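Local coordinates for putative isomerase (Streptomyces coelicolor A3, PDB 2OQH), which probably acts as an isomerase or sugar-acid dehydratase of the enolase superfamily, perhaps converting D-glucarate to 5-dehydro-4-deoxy-D-glucarate, at residues A[126-138]-A[164-178]. Numbering follows the deposited sequence.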
loop_
_atom_site.group_PDB
_atom_site.type_symbol
_atom_site.label_atom_id
_atom_site.label_comp_id
_atom_site.label_asym_id
_atom_site.label_seq_id
_atom_site.Cartn_x
_atom_site.Cartn_y
_atom_site.Cartn_z
ATOM N N ASP A 126 -1.653 1.398 18.275
ATOM C CA ASP A 126 -2.610 0.306 18.080
ATOM C C ASP A 126 -3.695 0.612 17.052
ATOM O O ASP A 126 -4.404 -0.293 16.601
ATOM C CB ASP A 126 -3.254 -0.064 19.422
ATOM C CG ASP A 126 -4.057 1.074 20.016
ATOM O OD1 ASP A 126 -3.571 2.229 19.981
ATOM O OD2 ASP A 126 -5.176 0.816 20.531
ATOM N N GLU A 127 -3.817 1.885 16.682
ATOM C CA GLU A 127 -4.802 2.313 15.704
ATOM C C GLU A 127 -4.109 2.929 14.496
ATOM O O GLU A 127 -3.188 3.736 14.640
ATOM C CB GLU A 127 -5.759 3.329 16.323
ATOM C CG GLU A 127 -6.690 2.740 17.370
ATOM C CD GLU A 127 -7.549 1.623 16.810
ATOM O OE1 GLU A 127 -8.158 1.828 15.739
ATOM O OE2 GLU A 127 -7.624 0.541 17.441
ATOM N N VAL A 128 -4.562 2.546 13.309
ATOM C CA VAL A 128 -3.975 3.037 12.070
ATOM C C VAL A 128 -4.939 3.832 11.199
ATOM O O VAL A 128 -5.790 3.255 10.526
ATOM C CB VAL A 128 -3.451 1.873 11.212
ATOM C CG1 VAL A 128 -2.846 2.410 9.929
ATOM C CG2 VAL A 128 -2.437 1.074 11.997
ATOM N N PRO A 129 -4.799 5.165 11.185
ATOM C CA PRO A 129 -5.663 6.034 10.381
ATOM C C PRO A 129 -5.500 5.765 8.882
ATOM O O PRO A 129 -4.397 5.452 8.414
ATOM C CB PRO A 129 -5.185 7.436 10.755
ATOM C CG PRO A 129 -4.597 7.262 12.120
ATOM C CD PRO A 129 -3.857 5.965 11.986
ATOM N N ILE A 130 -6.590 5.874 8.128
ATOM C CA ILE A 130 -6.509 5.661 6.688
ATOM C C ILE A 130 -7.008 6.885 5.933
ATOM O O ILE A 130 -7.604 7.783 6.518
ATOM C CB ILE A 130 -7.291 4.405 6.234
ATOM C CG1 ILE A 130 -8.782 4.560 6.533
ATOM C CG2 ILE A 130 -6.724 3.181 6.933
ATOM C CD1 ILE A 130 -9.622 3.459 5.944
ATOM N N THR A 131 -6.755 6.900 4.632
ATOM C CA THR A 131 -7.113 8.017 3.765
ATOM C C THR A 131 -8.294 7.745 2.840
ATOM O O THR A 131 -8.486 6.624 2.367
ATOM C CB THR A 131 -5.910 8.388 2.887
ATOM O OG1 THR A 131 -4.751 8.528 3.719
ATOM C CG2 THR A 131 -6.166 9.682 2.129
ATOM N N ALA A 132 -9.071 8.790 2.571
ATOM C CA ALA A 132 -10.221 8.690 1.683
ATOM C C ALA A 132 -9.816 9.171 0.295
ATOM O O ALA A 132 -9.311 10.281 0.147
ATOM C CB ALA A 132 -11.366 9.551 2.216
ATOM N N LEU A 133 -10.032 8.343 -0.720
ATOM C CA LEU A 133 -9.683 8.729 -2.082
ATOM C C LEU A 133 -10.878 9.273 -2.841
ATOM O O LEU A 133 -11.950 8.663 -2.843
ATOM C CB LEU A 133 -9.129 7.534 -2.870
ATOM C CG LEU A 133 -8.936 7.785 -4.379
ATOM C CD1 LEU A 133 -7.775 8.754 -4.617
ATOM C CD2 LEU A 133 -8.666 6.469 -5.091
ATOM N N ILE A 134 -10.706 10.421 -3.485
ATOM C CA ILE A 134 -11.789 10.971 -4.287
ATOM C C ILE A 134 -11.297 11.133 -5.721
ATOM O O ILE A 134 -10.182 11.605 -5.960
ATOM C CB ILE A 134 -12.286 12.340 -3.763
ATOM C CG1 ILE A 134 -11.137 13.343 -3.711
ATOM C CG2 ILE A 134 -12.914 12.178 -2.394
ATOM C CD1 ILE A 134 -11.599 14.752 -3.336
ATOM N N THR A 135 -12.125 10.720 -6.676
ATOM C CA THR A 135 -11.768 10.833 -8.086
ATOM C C THR A 135 -12.893 11.581 -8.785
ATOM O O THR A 135 -13.988 11.719 -8.235
ATOM C CB THR A 135 -11.627 9.450 -8.757
ATOM O OG1 THR A 135 -12.931 8.924 -9.026
ATOM C CG2 THR A 135 -10.885 8.481 -7.849
ATOM N N ARG A 136 -12.628 12.065 -9.994
ATOM C CA ARG A 136 -13.650 12.788 -10.740
ATOM C C ARG A 136 -14.831 11.863 -11.015
ATOM O O ARG A 136 -15.951 12.321 -11.266
ATOM C CB ARG A 136 -13.079 13.314 -12.056
ATOM C CG ARG A 136 -11.992 14.350 -11.853
ATOM C CD ARG A 136 -11.583 15.003 -13.157
ATOM N NE ARG A 136 -10.603 16.058 -12.921
ATOM C CZ ARG A 136 -10.304 17.011 -13.794
ATOM N NH1 ARG A 136 -10.910 17.047 -14.973
ATOM N NH2 ARG A 136 -9.401 17.930 -13.488
ATOM N N ALA A 137 -14.579 10.561 -10.954
ATOM C CA ALA A 137 -15.627 9.579 -11.193
ATOM C C ALA A 137 -16.701 9.657 -10.120
ATOM O O ALA A 137 -17.705 8.951 -10.207
ATOM C CB ALA A 137 -15.038 8.174 -11.231
ATOM N N ASP A 138 -16.492 10.495 -9.106
ATOM C CA ASP A 138 -17.478 10.635 -8.033
ATOM C C ASP A 138 -18.504 11.720 -8.347
ATOM O O ASP A 138 -19.486 11.875 -7.630
ATOM C CB ASP A 138 -16.802 10.962 -6.693
ATOM C CG ASP A 138 -16.053 9.776 -6.108
ATOM O OD1 ASP A 138 -16.579 8.645 -6.188
ATOM O OD2 ASP A 138 -14.949 9.974 -5.550
ATOM N N PHE A 164 -12.501 10.243 8.190
ATOM C CA PHE A 164 -11.133 10.257 7.658
ATOM C C PHE A 164 -10.326 11.489 8.084
ATOM O O PHE A 164 -10.840 12.599 8.082
ATOM C CB PHE A 164 -11.179 10.223 6.126
ATOM C CG PHE A 164 -11.778 8.963 5.553
ATOM C CD1 PHE A 164 -11.005 7.816 5.398
ATOM C CD2 PHE A 164 -13.116 8.926 5.156
ATOM C CE1 PHE A 164 -11.552 6.646 4.849
ATOM C CE2 PHE A 164 -13.671 7.762 4.608
ATOM C CZ PHE A 164 -12.885 6.622 4.454
ATOM N N ASP A 165 -9.054 11.299 8.426
ATOM C CA ASP A 165 -8.214 12.430 8.819
ATOM C C ASP A 165 -7.530 13.026 7.592
ATOM O O ASP A 165 -6.997 14.139 7.638
ATOM C CB ASP A 165 -7.117 12.001 9.790
ATOM C CG ASP A 165 -7.643 11.225 10.972
ATOM O OD1 ASP A 165 -8.732 11.561 11.490
ATOM O OD2 ASP A 165 -6.937 10.285 11.398
ATOM N N ALA A 166 -7.533 12.275 6.500
ATOM C CA ALA A 166 -6.883 12.734 5.282
ATOM C C ALA A 166 -7.692 12.425 4.040
ATOM O O ALA A 166 -8.438 11.445 4.000
ATOM C CB ALA A 166 -5.505 12.098 5.168
ATOM N N VAL A 167 -7.533 13.273 3.028
ATOM C CA VAL A 167 -8.224 13.105 1.757
ATOM C C VAL A 167 -7.208 13.185 0.627
ATOM O O VAL A 167 -6.291 14.000 0.667
ATOM C CB VAL A 167 -9.285 14.205 1.527
ATOM C CG1 VAL A 167 -9.871 14.068 0.127
ATOM C CG2 VAL A 167 -10.388 14.099 2.574
ATOM N N LYS A 168 -7.378 12.348 -0.383
ATOM C CA LYS A 168 -6.460 12.346 -1.506
ATOM C C LYS A 168 -7.203 12.387 -2.835
ATOM O O LYS A 168 -8.096 11.579 -3.086
ATOM C CB LYS A 168 -5.571 11.103 -1.423
ATOM C CG LYS A 168 -4.693 10.840 -2.625
ATOM C CD LYS A 168 -3.771 9.669 -2.306
ATOM C CE LYS A 168 -3.103 9.112 -3.531
ATOM N NZ LYS A 168 -4.078 8.410 -4.395
ATOM N N LEU A 169 -6.838 13.345 -3.680
ATOM C CA LEU A 169 -7.461 13.489 -4.990
ATOM C C LEU A 169 -6.636 12.825 -6.089
ATOM O O LEU A 169 -5.424 13.030 -6.180
ATOM C CB LEU A 169 -7.640 14.969 -5.343
ATOM C CG LEU A 169 -8.092 15.258 -6.781
ATOM C CD1 LEU A 169 -9.523 14.761 -6.998
ATOM C CD2 LEU A 169 -8.007 16.747 -7.047
ATOM N N LYS A 170 -7.294 12.032 -6.922
ATOM C CA LYS A 170 -6.613 11.380 -8.033
ATOM C C LYS A 170 -6.523 12.425 -9.139
ATOM O O LYS A 170 -7.525 12.770 -9.762
ATOM C CB LYS A 170 -7.414 10.168 -8.513
ATOM C CG LYS A 170 -6.775 9.409 -9.665
ATOM C CD LYS A 170 -7.598 8.181 -10.035
ATOM C CE LYS A 170 -6.903 7.341 -11.107
ATOM N NZ LYS A 170 -6.743 8.084 -12.397
ATOM N N GLY A 171 -5.320 12.943 -9.366
ATOM C CA GLY A 171 -5.136 13.953 -10.389
ATOM C C GLY A 171 -5.262 13.394 -11.788
ATOM O O GLY A 171 -5.258 12.180 -11.983
ATOM N N THR A 172 -5.368 14.286 -12.766
ATOM C CA THR A 172 -5.500 13.898 -14.164
ATOM C C THR A 172 -4.548 14.750 -14.995
ATOM O O THR A 172 -3.818 15.581 -14.459
ATOM C CB THR A 172 -6.912 14.176 -14.685
ATOM O OG1 THR A 172 -7.115 15.596 -14.728
ATOM C CG2 THR A 172 -7.961 13.547 -13.779
ATOM N N THR A 173 -4.579 14.551 -16.311
ATOM C CA THR A 173 -3.738 15.325 -17.218
ATOM C C THR A 173 -4.240 16.766 -17.292
ATOM O O THR A 173 -3.618 17.616 -17.923
ATOM C CB THR A 173 -3.750 14.733 -18.638
ATOM O OG1 THR A 173 -5.105 14.639 -19.104
ATOM C CG2 THR A 173 -3.109 13.360 -18.644
ATOM N N ASP A 174 -5.370 17.027 -16.645
ATOM C CA ASP A 174 -5.969 18.363 -16.609
ATOM C C ASP A 174 -5.506 19.070 -15.334
ATOM O O ASP A 174 -6.243 19.147 -14.348
ATOM C CB ASP A 174 -7.507 18.238 -16.651
ATOM C CG ASP A 174 -8.228 19.550 -16.347
ATOM O OD1 ASP A 174 -7.701 20.629 -16.698
ATOM O OD2 ASP A 174 -9.341 19.497 -15.760
ATOM N N CYS A 175 -4.270 19.573 -15.364
ATOM C CA CYS A 175 -3.667 20.268 -14.224
ATOM C C CYS A 175 -4.557 21.355 -13.673
ATOM O O CYS A 175 -4.837 21.392 -12.481
ATOM C CB CYS A 175 -2.352 20.934 -14.620
ATOM S SG CYS A 175 -1.305 19.921 -15.583
ATOM N N ALA A 176 -4.973 22.261 -14.549
ATOM C CA ALA A 176 -5.825 23.375 -14.145
ATOM C C ALA A 176 -7.066 22.885 -13.418
ATOM O O ALA A 176 -7.472 23.463 -12.420
ATOM C CB ALA A 176 -6.225 24.214 -15.367
ATOM N N GLY A 177 -7.654 21.806 -13.914
ATOM C CA GLY A 177 -8.852 21.268 -13.291
ATOM C C GLY A 177 -8.587 20.672 -11.925
ATOM O O GLY A 177 -9.391 20.828 -11.000
ATOM N N ASP A 178 -7.462 19.975 -11.792
ATOM C CA ASP A 178 -7.115 19.372 -10.512
ATOM C C ASP A 178 -6.950 20.485 -9.486
ATOM O O ASP A 178 -7.491 20.415 -8.378
ATOM C CB ASP A 178 -5.811 18.575 -10.616
ATOM C CG ASP A 178 -5.911 17.403 -11.573
ATOM O OD1 ASP A 178 -7.035 16.912 -11.818
ATOM O OD2 ASP A 178 -4.854 16.959 -12.078
HETATM O O HOH W 1 -8.284 8.819 9.181
HETATM O O HOH W 2 -8.898 15.372 -10.750
HETATM O O HOH W 3 -10.018 11.617 -10.803
#
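Ala132 and Ile134 exchange backbone hydrogen bonds with Ala166, Lys168 and Lys170, pairing strands 127-134 and 166-170 in parallel. They are the two strands of a beta-alpha-beta unit in the TIM barrel of this enolase-type protein, a worked example of a right-handed crossover whose helix, 147-162, covers one side of the sheet. On that side Ala132 CB sits over the centre of the Phe164 ring in a CH-pi contact, 3.4 Å from the centroid, and both residues touch Val158. Ile134 continues the layer, its CD1 reaching Val167 CG1 at 3.9 Å.

Beyond the paired strands, Arg136 reaches across to the start of helix 175-188. From CB its chain runs extended (chi2 -172°, chi3 176°): CD and NE pass the CG2 methyl of Thr172, the two side chains crossing at about a right angle, and NE gives its hydrogen to a water shared with Lys170 O and Asp178 OD1. Thr172 OG1 lies over one face of the guanidinium, off toward its rim. Arg136 NH1 and NH2 both grip Asp174 OD2, at 3.0 and 2.8 Å, in the guanidinium plane, with the carboxylate turned 88° to it. A weak, bent bond from Arg136 NH2 to Asp178 OD1, 3.1 Å, completes a salt-bridge network. An alanine here would remove the guanidinium and would probably leave both carboxylates without their shared positive mate. Asp174 is also the helix N-cap, its OD1 accepting a weak bond from Gly177 N.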